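Local coordinates for SusD homolog (Bacteroides thetaiotaomicron, PDB 4MRU), which probably binds mucin O-glycans as a SusD-like outer membrane lipoprotein that takes part in glycan capture, at residues G30-V35 with K111-T116; V35-E40 with M118-D123; Y43-A48 with L79-T84. All blocks are in the same frame, centred on the assembly; numbering follows the deposited sequence.

Interaction 1: G30-V35 with K111-T116; sequences GLQGLV and KLLRVT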
loop_
_atom_site.group_PDB
_atom_site.type_symbol
_atom_site.label_atom_id
_atom_site.label_comp_id
_atom_site.label_asym_id
_atom_site.label_seq_id
_atom_site.Cartn_x
_atom_site.Cartn_y
_atom_site.Cartn_z
ATOM N N GLY A 30 -4.658 18.769 5.527
ATOM C CA GLY A 30 -3.241 18.562 5.621
ATOM C C GLY A 30 -2.931 17.115 6.022
ATOM O O GLY A 30 -2.093 16.471 5.423
ATOM N N LEU A 31 -3.610 16.633 7.061
ATOM C CA LEU A 31 -3.498 15.254 7.471
ATOM C C LEU A 31 -3.962 14.268 6.396
ATOM O O LEU A 31 -3.311 13.234 6.149
ATOM C CB LEU A 31 -4.292 15.045 8.777
ATOM C CG LEU A 31 -3.719 15.674 10.044
ATOM C CD1 LEU A 31 -4.759 15.631 11.168
ATOM C CD2 LEU A 31 -2.424 14.983 10.468
ATOM N N GLN A 32 -5.098 14.545 5.749
ATOM C CA GLN A 32 -5.582 13.659 4.683
ATOM C C GLN A 32 -4.572 13.554 3.540
ATOM O O GLN A 32 -4.431 12.499 2.910
ATOM C CB GLN A 32 -6.948 14.136 4.161
ATOM C CG GLN A 32 -8.020 14.037 5.227
ATOM C CD GLN A 32 -9.416 14.506 4.812
ATOM O OE1 GLN A 32 -9.602 15.374 3.954
ATOM N NE2 GLN A 32 -10.397 13.951 5.465
ATOM N N GLY A 33 -3.821 14.634 3.318
ATOM C CA GLY A 33 -2.758 14.657 2.329
ATOM C C GLY A 33 -1.451 14.029 2.718
ATOM O O GLY A 33 -0.490 14.096 1.964
ATOM N N LEU A 34 -1.401 13.426 3.895
ATOM C CA LEU A 34 -0.189 12.685 4.338
ATOM C C LEU A 34 -0.405 11.186 4.387
ATOM O O LEU A 34 0.472 10.416 4.844
ATOM C CB LEU A 34 0.197 13.203 5.704
ATOM C CG LEU A 34 0.867 14.581 5.679
ATOM C CD1 LEU A 34 0.883 15.206 7.068
ATOM C CD2 LEU A 34 2.280 14.484 5.123
ATOM N N VAL A 35 -1.577 10.751 3.976
ATOM C CA VAL A 35 -1.907 9.331 3.861
ATOM C C VAL A 35 -1.281 8.859 2.558
ATOM O O VAL A 35 -0.177 8.296 2.568
ATOM C CB VAL A 35 -3.434 9.072 3.959
ATOM C CG1 VAL A 35 -3.758 7.615 3.682
ATOM C CG2 VAL A 35 -3.938 9.469 5.331
ATOM N N LYS A 111 -7.203 11.470 15.527
ATOM C CA LYS A 111 -6.645 10.206 15.957
ATOM C C LYS A 111 -6.666 9.157 14.835
ATOM O O LYS A 111 -5.703 8.470 14.591
ATOM C CB LYS A 111 -7.433 9.752 17.217
ATOM C CG LYS A 111 -6.943 8.493 17.896
ATOM C CD LYS A 111 -7.666 8.242 19.257
ATOM C CE LYS A 111 -7.316 9.258 20.310
ATOM N NZ LYS A 111 -8.088 9.005 21.551
ATOM N N LEU A 112 -7.794 9.029 14.160
ATOM C CA LEU A 112 -7.962 8.059 13.095
ATOM C C LEU A 112 -7.030 8.366 11.934
ATOM O O LEU A 112 -6.460 7.456 11.363
ATOM C CB LEU A 112 -9.431 8.050 12.612
ATOM C CG LEU A 112 -9.795 7.296 11.351
ATOM C CD1 LEU A 112 -9.402 5.832 11.531
ATOM C CD2 LEU A 112 -11.284 7.424 11.038
ATOM N N LEU A 113 -6.842 9.650 11.621
ATOM C CA LEU A 113 -5.971 10.014 10.532
ATOM C C LEU A 113 -4.520 9.755 10.909
ATOM O O LEU A 113 -3.749 9.278 10.079
ATOM C CB LEU A 113 -6.168 11.459 10.148
ATOM C CG LEU A 113 -7.494 11.707 9.448
ATOM C CD1 LEU A 113 -7.733 13.188 9.392
ATOM C CD2 LEU A 113 -7.540 11.092 8.043
ATOM N N ARG A 114 -4.146 10.015 12.155
ATOM C CA ARG A 114 -2.787 9.718 12.571
ATOM C C ARG A 114 -2.484 8.209 12.453
ATOM O O ARG A 114 -1.417 7.815 11.978
ATOM C CB ARG A 114 -2.545 10.215 13.967
ATOM C CG ARG A 114 -1.243 9.698 14.562
ATOM C CD ARG A 114 -0.947 10.509 15.802
ATOM N NE ARG A 114 0.141 9.952 16.594
ATOM C CZ ARG A 114 -0.002 9.148 17.634
ATOM N NH1 ARG A 114 -1.202 8.718 18.051
ATOM N NH2 ARG A 114 1.085 8.768 18.281
ATOM N N VAL A 115 -3.402 7.367 12.902
ATOM C CA VAL A 115 -3.212 5.956 12.746
ATOM C C VAL A 115 -3.070 5.619 11.256
ATOM O O VAL A 115 -2.210 4.845 10.862
ATOM C CB VAL A 115 -4.376 5.148 13.347
ATOM C CG1 VAL A 115 -4.283 3.699 12.932
ATOM C CG2 VAL A 115 -4.400 5.282 14.870
ATOM N N THR A 116 -3.950 6.154 10.427
ATOM C CA THR A 116 -3.927 5.825 9.012
ATOM C C THR A 116 -2.569 6.196 8.362
ATOM O O THR A 116 -2.025 5.442 7.586
ATOM C CB THR A 116 -5.105 6.529 8.295
ATOM O OG1 THR A 116 -6.335 6.159 8.928
ATOM C CG2 THR A 116 -5.149 6.182 6.813
#

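Interaction 2: V35-E40 with M118-D123; sequences VIPAQE and MQRVTD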
loop_
_atom_site.group_PDB
_atom_site.type_symbol
_atom_site.label_atom_id
_atom_site.label_comp_id
_atom_site.label_asym_id
_atom_site.label_seq_id
_atom_site.Cartn_x
_atom_site.Cartn_y
_atom_site.Cartn_z
ATOM N N VAL A 35 -1.577 10.751 3.976
ATOM C CA VAL A 35 -1.907 9.331 3.861
ATOM C C VAL A 35 -1.281 8.859 2.558
ATOM O O VAL A 35 -0.177 8.296 2.568
ATOM C CB VAL A 35 -3.434 9.072 3.959
ATOM C CG1 VAL A 35 -3.758 7.615 3.682
ATOM C CG2 VAL A 35 -3.938 9.469 5.331
ATOM N N ILE A 36 -1.913 9.156 1.420
ATOM C CA ILE A 36 -1.213 8.981 0.170
ATOM C C ILE A 36 -0.739 10.386 -0.097
ATOM O O ILE A 36 -1.569 11.309 -0.200
ATOM C CB ILE A 36 -2.091 8.476 -0.978
ATOM C CG1 ILE A 36 -2.815 7.167 -0.629
ATOM C CG2 ILE A 36 -1.237 8.276 -2.223
ATOM C CD1 ILE A 36 -1.972 5.932 -0.633
ATOM N N PRO A 37 0.581 10.606 -0.083
ATOM C CA PRO A 37 1.040 12.013 -0.102
ATOM C C PRO A 37 0.534 12.836 -1.305
ATOM O O PRO A 37 0.694 12.473 -2.476
ATOM C CB PRO A 37 2.550 11.899 -0.130
ATOM C CG PRO A 37 2.851 10.461 -0.284
ATOM C CD PRO A 37 1.693 9.644 0.020
ATOM N N ALA A 38 -0.030 13.970 -0.973
ATOM C CA ALA A 38 -0.573 14.875 -1.956
ATOM C C ALA A 38 0.424 15.944 -2.410
ATOM O O ALA A 38 0.096 16.730 -3.303
ATOM C CB ALA A 38 -1.817 15.526 -1.377
ATOM N N GLN A 39 1.616 15.976 -1.798
ATOM C CA GLN A 39 2.720 16.789 -2.275
ATOM C C GLN A 39 3.610 15.942 -3.159
ATOM O O GLN A 39 4.121 14.916 -2.693
ATOM C CB GLN A 39 3.571 17.329 -1.116
ATOM C CG GLN A 39 2.834 18.139 -0.067
ATOM C CD GLN A 39 3.604 18.218 1.264
ATOM O OE1 GLN A 39 4.062 19.296 1.627
ATOM N NE2 GLN A 39 3.773 17.060 1.985
ATOM N N GLU A 40 3.865 16.409 -4.382
ATOM C CA GLU A 40 4.602 15.620 -5.357
ATOM C C GLU A 40 6.022 15.342 -4.870
ATOM O O GLU A 40 6.607 14.295 -5.187
ATOM C CB GLU A 40 4.629 16.287 -6.749
ATOM C CG GLU A 40 5.332 17.626 -6.875
ATOM C CD GLU A 40 4.487 18.860 -6.530
ATOM O OE1 GLU A 40 3.422 18.773 -5.878
ATOM O OE2 GLU A 40 4.937 19.958 -6.876
HETATM N N MSE A 118 0.358 6.629 9.916
HETATM C CA MSE A 118 1.496 5.973 10.519
HETATM C C MSE A 118 1.470 4.454 10.406
HETATM O O MSE A 118 2.517 3.809 10.578
HETATM C CB MSE A 118 1.555 6.348 11.990
HETATM C CG MSE A 118 1.847 7.834 12.201
HETATM SE SE MSE A 118 3.593 8.342 11.397
HETATM C CE MSE A 118 3.379 10.310 11.362
ATOM N N GLN A 119 0.313 3.856 10.139
ATOM C CA GLN A 119 0.280 2.415 9.832
ATOM C C GLN A 119 1.237 2.109 8.667
ATOM O O GLN A 119 1.988 1.114 8.675
ATOM C CB GLN A 119 -1.152 1.935 9.533
ATOM C CG GLN A 119 -1.293 0.491 9.016
ATOM C CD GLN A 119 -1.488 0.477 7.515
ATOM O OE1 GLN A 119 -2.562 0.809 7.022
ATOM N NE2 GLN A 119 -0.445 0.135 6.776
ATOM N N ARG A 120 1.257 2.987 7.684
ATOM C CA ARG A 120 2.102 2.818 6.516
ATOM C C ARG A 120 3.574 2.952 6.927
ATOM O O ARG A 120 4.432 2.177 6.497
ATOM C CB ARG A 120 1.766 3.830 5.442
ATOM C CG ARG A 120 0.472 3.565 4.679
ATOM C CD ARG A 120 -0.165 4.827 4.171
ATOM N NE ARG A 120 0.792 5.695 3.459
ATOM C CZ ARG A 120 1.123 5.544 2.179
ATOM N NH1 ARG A 120 0.634 4.530 1.459
ATOM N NH2 ARG A 120 1.991 6.354 1.645
ATOM N N VAL A 121 3.870 3.939 7.751
ATOM C CA VAL A 121 5.252 4.196 8.129
ATOM C C VAL A 121 5.849 3.057 8.952
ATOM O O VAL A 121 6.959 2.631 8.693
ATOM C CB VAL A 121 5.373 5.534 8.896
ATOM C CG1 VAL A 121 6.801 5.822 9.296
ATOM C CG2 VAL A 121 4.831 6.673 8.015
ATOM N N THR A 122 5.124 2.538 9.948
ATOM C CA THR A 122 5.677 1.417 10.682
ATOM C C THR A 122 5.804 0.177 9.763
ATOM O O THR A 122 6.751 -0.590 9.923
ATOM C CB THR A 122 4.917 1.034 11.972
ATOM O OG1 THR A 122 5.633 -0.030 12.631
ATOM C CG2 THR A 122 3.523 0.585 11.716
ATOM N N ASP A 123 4.881 -0.012 8.841
ATOM C CA ASP A 123 4.995 -1.149 7.911
ATOM C C ASP A 123 6.233 -1.067 7.024
ATOM O O ASP A 123 6.811 -2.104 6.670
ATOM C CB ASP A 123 3.751 -1.289 7.027
ATOM C CG ASP A 123 2.567 -1.907 7.767
ATOM O OD1 ASP A 123 2.735 -2.343 8.930
ATOM O OD2 ASP A 123 1.474 -1.914 7.176
#

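Interaction 3: Y43-A48 with L79-T84; sequences YQFMEA and LKAPFT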
loop_
_atom_site.group_PDB
_atom_site.type_symbol
_atom_site.label_atom_id
_atom_site.label_comp_id
_atom_site.label_asym_id
_atom_site.label_seq_id
_atom_site.Cartn_x
_atom_site.Cartn_y
_atom_site.Cartn_z
ATOM N N TYR A 43 5.517 12.348 -2.623
ATOM C CA TYR A 43 4.990 11.272 -3.459
ATOM C C TYR A 43 6.111 10.545 -4.248
ATOM O O TYR A 43 6.138 9.310 -4.322
ATOM C CB TYR A 43 3.875 11.794 -4.407
ATOM C CG TYR A 43 3.160 10.679 -5.121
ATOM C CD1 TYR A 43 3.712 10.102 -6.252
ATOM C CD2 TYR A 43 1.913 10.189 -4.668
ATOM C CE1 TYR A 43 3.063 9.068 -6.924
ATOM C CE2 TYR A 43 1.294 9.108 -5.308
ATOM C CZ TYR A 43 1.875 8.552 -6.428
ATOM O OH TYR A 43 1.272 7.497 -7.082
ATOM N N GLN A 44 7.000 11.295 -4.900
ATOM C CA GLN A 44 7.973 10.653 -5.814
ATOM C C GLN A 44 8.814 9.593 -5.091
ATOM O O GLN A 44 9.078 8.538 -5.627
ATOM C CB GLN A 44 8.859 11.687 -6.520
ATOM C CG GLN A 44 9.825 12.415 -5.605
ATOM C CD GLN A 44 10.568 13.522 -6.315
ATOM O OE1 GLN A 44 10.902 13.405 -7.508
ATOM N NE2 GLN A 44 10.848 14.607 -5.590
ATOM N N PHE A 45 9.178 9.866 -3.858
ATOM C CA PHE A 45 9.993 8.946 -3.074
ATOM C C PHE A 45 9.156 7.819 -2.492
ATOM O O PHE A 45 9.484 6.649 -2.658
ATOM C CB PHE A 45 10.694 9.669 -1.942
ATOM C CG PHE A 45 11.666 10.731 -2.401
ATOM C CD1 PHE A 45 12.824 10.366 -3.071
ATOM C CD2 PHE A 45 11.416 12.046 -2.179
ATOM C CE1 PHE A 45 13.699 11.322 -3.526
ATOM C CE2 PHE A 45 12.310 13.030 -2.601
ATOM C CZ PHE A 45 13.454 12.658 -3.266
HETATM N N MSE A 46 8.100 8.169 -1.776
HETATM C CA MSE A 46 7.361 7.165 -0.977
HETATM C C MSE A 46 6.515 6.274 -1.850
HETATM O O MSE A 46 6.490 5.060 -1.678
HETATM C CB MSE A 46 6.510 7.901 0.050
HETATM C CG MSE A 46 5.842 6.967 1.027
HETATM SE SE MSE A 46 5.013 8.156 2.376
HETATM C CE MSE A 46 4.903 6.713 3.782
ATOM N N GLU A 47 5.848 6.857 -2.837
ATOM C CA GLU A 47 4.924 6.110 -3.671
ATOM C C GLU A 47 5.482 5.645 -5.013
ATOM O O GLU A 47 5.262 4.504 -5.412
ATOM C CB GLU A 47 3.706 6.982 -3.948
ATOM C CG GLU A 47 2.925 7.300 -2.710
ATOM C CD GLU A 47 2.196 6.098 -2.171
ATOM O OE1 GLU A 47 1.606 5.303 -2.968
ATOM O OE2 GLU A 47 2.163 5.967 -0.943
ATOM N N ALA A 48 6.129 6.535 -5.755
ATOM C CA ALA A 48 6.543 6.204 -7.111
ATOM C C ALA A 48 7.790 5.295 -7.095
ATOM O O ALA A 48 7.793 4.199 -7.640
ATOM C CB ALA A 48 6.794 7.480 -7.921
ATOM N N LEU A 79 16.287 8.765 1.253
ATOM C CA LEU A 79 15.615 8.030 2.336
ATOM C C LEU A 79 14.893 8.920 3.361
ATOM O O LEU A 79 14.209 8.429 4.240
ATOM C CB LEU A 79 16.643 7.168 3.093
ATOM C CG LEU A 79 17.237 5.961 2.385
ATOM C CD1 LEU A 79 18.384 5.404 3.243
ATOM C CD2 LEU A 79 16.199 4.901 2.115
ATOM N N LYS A 80 15.092 10.217 3.267
ATOM C CA LYS A 80 14.519 11.160 4.194
ATOM C C LYS A 80 13.005 11.228 4.167
ATOM O O LYS A 80 12.367 11.237 5.223
ATOM C CB LYS A 80 15.076 12.579 3.904
ATOM C CG LYS A 80 14.763 13.553 5.013
ATOM C CD LYS A 80 15.348 14.932 4.755
ATOM C CE LYS A 80 15.097 15.892 5.924
ATOM N NZ LYS A 80 14.034 16.859 5.568
ATOM N N ALA A 81 12.410 11.281 2.983
ATOM C CA ALA A 81 10.994 11.712 2.875
ATOM C C ALA A 81 9.972 10.747 3.490
ATOM O O ALA A 81 9.093 11.188 4.202
ATOM C CB ALA A 81 10.624 11.999 1.428
ATOM N N PRO A 82 10.096 9.425 3.252
ATOM C CA PRO A 82 9.060 8.542 3.838
ATOM C C PRO A 82 9.051 8.403 5.383
ATOM O O PRO A 82 8.141 7.791 5.935
ATOM C CB PRO A 82 9.361 7.182 3.194
ATOM C CG PRO A 82 10.220 7.503 2.000
ATOM C CD PRO A 82 11.058 8.657 2.448
ATOM N N PHE A 83 10.083 8.890 6.047
ATOM C CA PHE A 83 10.230 8.794 7.516
ATOM C C PHE A 83 10.187 10.177 8.088
ATOM O O PHE A 83 9.213 10.565 8.754
ATOM C CB PHE A 83 11.543 8.078 7.904
ATOM C CG PHE A 83 11.735 7.892 9.400
ATOM C CD1 PHE A 83 12.330 8.870 10.143
ATOM C CD2 PHE A 83 11.341 6.736 10.025
ATOM C CE1 PHE A 83 12.513 8.720 11.505
ATOM C CE2 PHE A 83 11.503 6.572 11.382
ATOM C CZ PHE A 83 12.088 7.564 12.125
ATOM N N THR A 84 11.223 10.952 7.786
ATOM C CA THR A 84 11.386 12.250 8.419
ATOM C C THR A 84 10.295 13.245 7.988
ATOM O O THR A 84 9.724 13.933 8.819
ATOM C CB THR A 84 12.758 12.853 8.114
ATOM O OG1 THR A 84 13.801 11.963 8.563
ATOM C CG2 THR A 84 12.927 14.233 8.819
#

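Interaction 1: G30-V35 with K111-T116
Two methyls of Val35 meet one methyl of Thr116. The CG2 of Thr116 lies 3.7 Å from Val35 CG1 and 3.8 Å from Val35 CG2, so the valine fork receives it with both branches. One turn earlier on helix 104-125, Leu113 spreads its own fork between two neighbours in sequence: its CD1 touches Leu31 CB at 4.0 Å, and its CD2 approaches Gln32 CG at 4.1 Å. Leucine suits this buried place because each branch can face a different partner. Gln32 contributes only its methylene here, since its amide is engaged by Asp185 and the backbone N of Asp186. This is helix packing in the TPR-like, largely helical fold of the SusD family: the end of helix 24-32 and the turn after it rest on helix 104-125. A bond from Thr116 OG1 to Leu112 O, 2.8 Å long and one turn back in the same helix, holds the rotation of the threonine. With OG1 turned beside its own backbone N (chi1 -56°), CG2 is directed to the valine. Leu112 O also receives Thr116 N, the two donors arriving from opposite faces of the carbonyl plane. A serine here would keep the hydroxyl but is likely to leave both Val35 methyls facing a gap where CG2 had been. Farther out, Trp324 of strand 322-325 touches Gln32, Val35 and Leu113, while Phe198 and Leu202 pack on Thr116.

Interaction 2: V35-E40 with M118-D123
The carbonyl oxygen of Val35 sits over one face of the Arg120 guanidinium, where the loop linking helices 24-32 and 40-54 passes helix 104-125 in this SusD-like helical fold. Packing is tight there: Val35 O is 2.9 Å from Arg120 NE and 3.1 Å from Arg120 CZ. The angles are too poor for hydrogen bonds, but the contact is probably favoured electrostatically, a partly negative oxygen lying over the guanidinium face. Arginine suits the place because its long chain crosses the gap between the backbones and bends at chi3 (49°) to present a flat group. Apolar neighbours lie obliquely against that group, with Ile36 CD1 meeting Arg120 NH1 at 3.6 Å. The polar end of Arg120 has its strongest partner elsewhere, in a salt bridge to Glu47 of helix 40-54. A 1,2-ethanediol molecule, probably from the crystallisation liquor, also lies near its side chain. The loop's other half is looser and more exposed: Gln39, the N-cap residue of helix 40-54, is at the surface and bonds to Glu89, while Glu40 pairs with Arg247. Back at the buried end, Pro37 CD lies 3.7 Å from Arg120 NH2.

Interaction 3: Y43-A48 with L79-T84
Met46 and Pro82 bring helices 40-54 and 81-100 together, with a spacing of only 5.3 Å between Met46 CA and Pro82 CA. The selenomethionine side chain can be followed outward along the proline. Its CB lies 4.2 Å from Pro82 CG. With CG anti to the backbone N (chi1 -173°), the chain sets off toward the other helix, and CG comes within 4.1 Å of Pro82 CB. The next atom, SE, leaves the proline for another neighbour, the guanidinium of Arg120 on helix 104-125. The terminal CE then lies 4.0 Å from Pro82 O. The chain stays extended beyond CG, and the Met46 and Pro82 side chains run past each other in opposite directions. A flexible, unbranched methionine can lie along the proline where the helices come close, and the compact proline ring lets the backbones approach. Beside this pair, Phe45 CD2 touches Ala81 CB at 3.7 Å. With Phe45 CA and Ala81 CA only 6.6 Å apart, a small residue such as alanine suits the place. His41 meets the Phe45 ring edge-to-face, and Trp78 also packs on it. Helix 40-54 is widened into a pi-type turn at this point: Tyr43 O takes both Glu47 N and Ala48 N, from opposite faces of its plane. The contact between the helices is held by dispersion and close fit, and its polar cost falls on Pro82 O, a buried carbonyl with no hydrogen-bond partner in the model, which faces a methyl instead.

In the fold
The three contacts form a chain through one helical SusD-like domain, with interaction 2 in the middle: its centre is 8 Å from that of either neighbour, while the centres of interactions 1 and 3 are 16 Å apart. Interactions 1 and 2 share Val35 and use successive parts of helix 104-125; along the sequence their segments alternate. A probable hydrogen bond from Ala38 N to Gly33 O also connects them, and Arg120 joins interaction 2 to interaction 3. Interaction 3 is nested inside the loops closed by the other two. Helices 24-32 and 40-54 and the loop between them are thus packed against helices 81-100 and 104-125, which come later in the chain, away from the magnesium site of this protein.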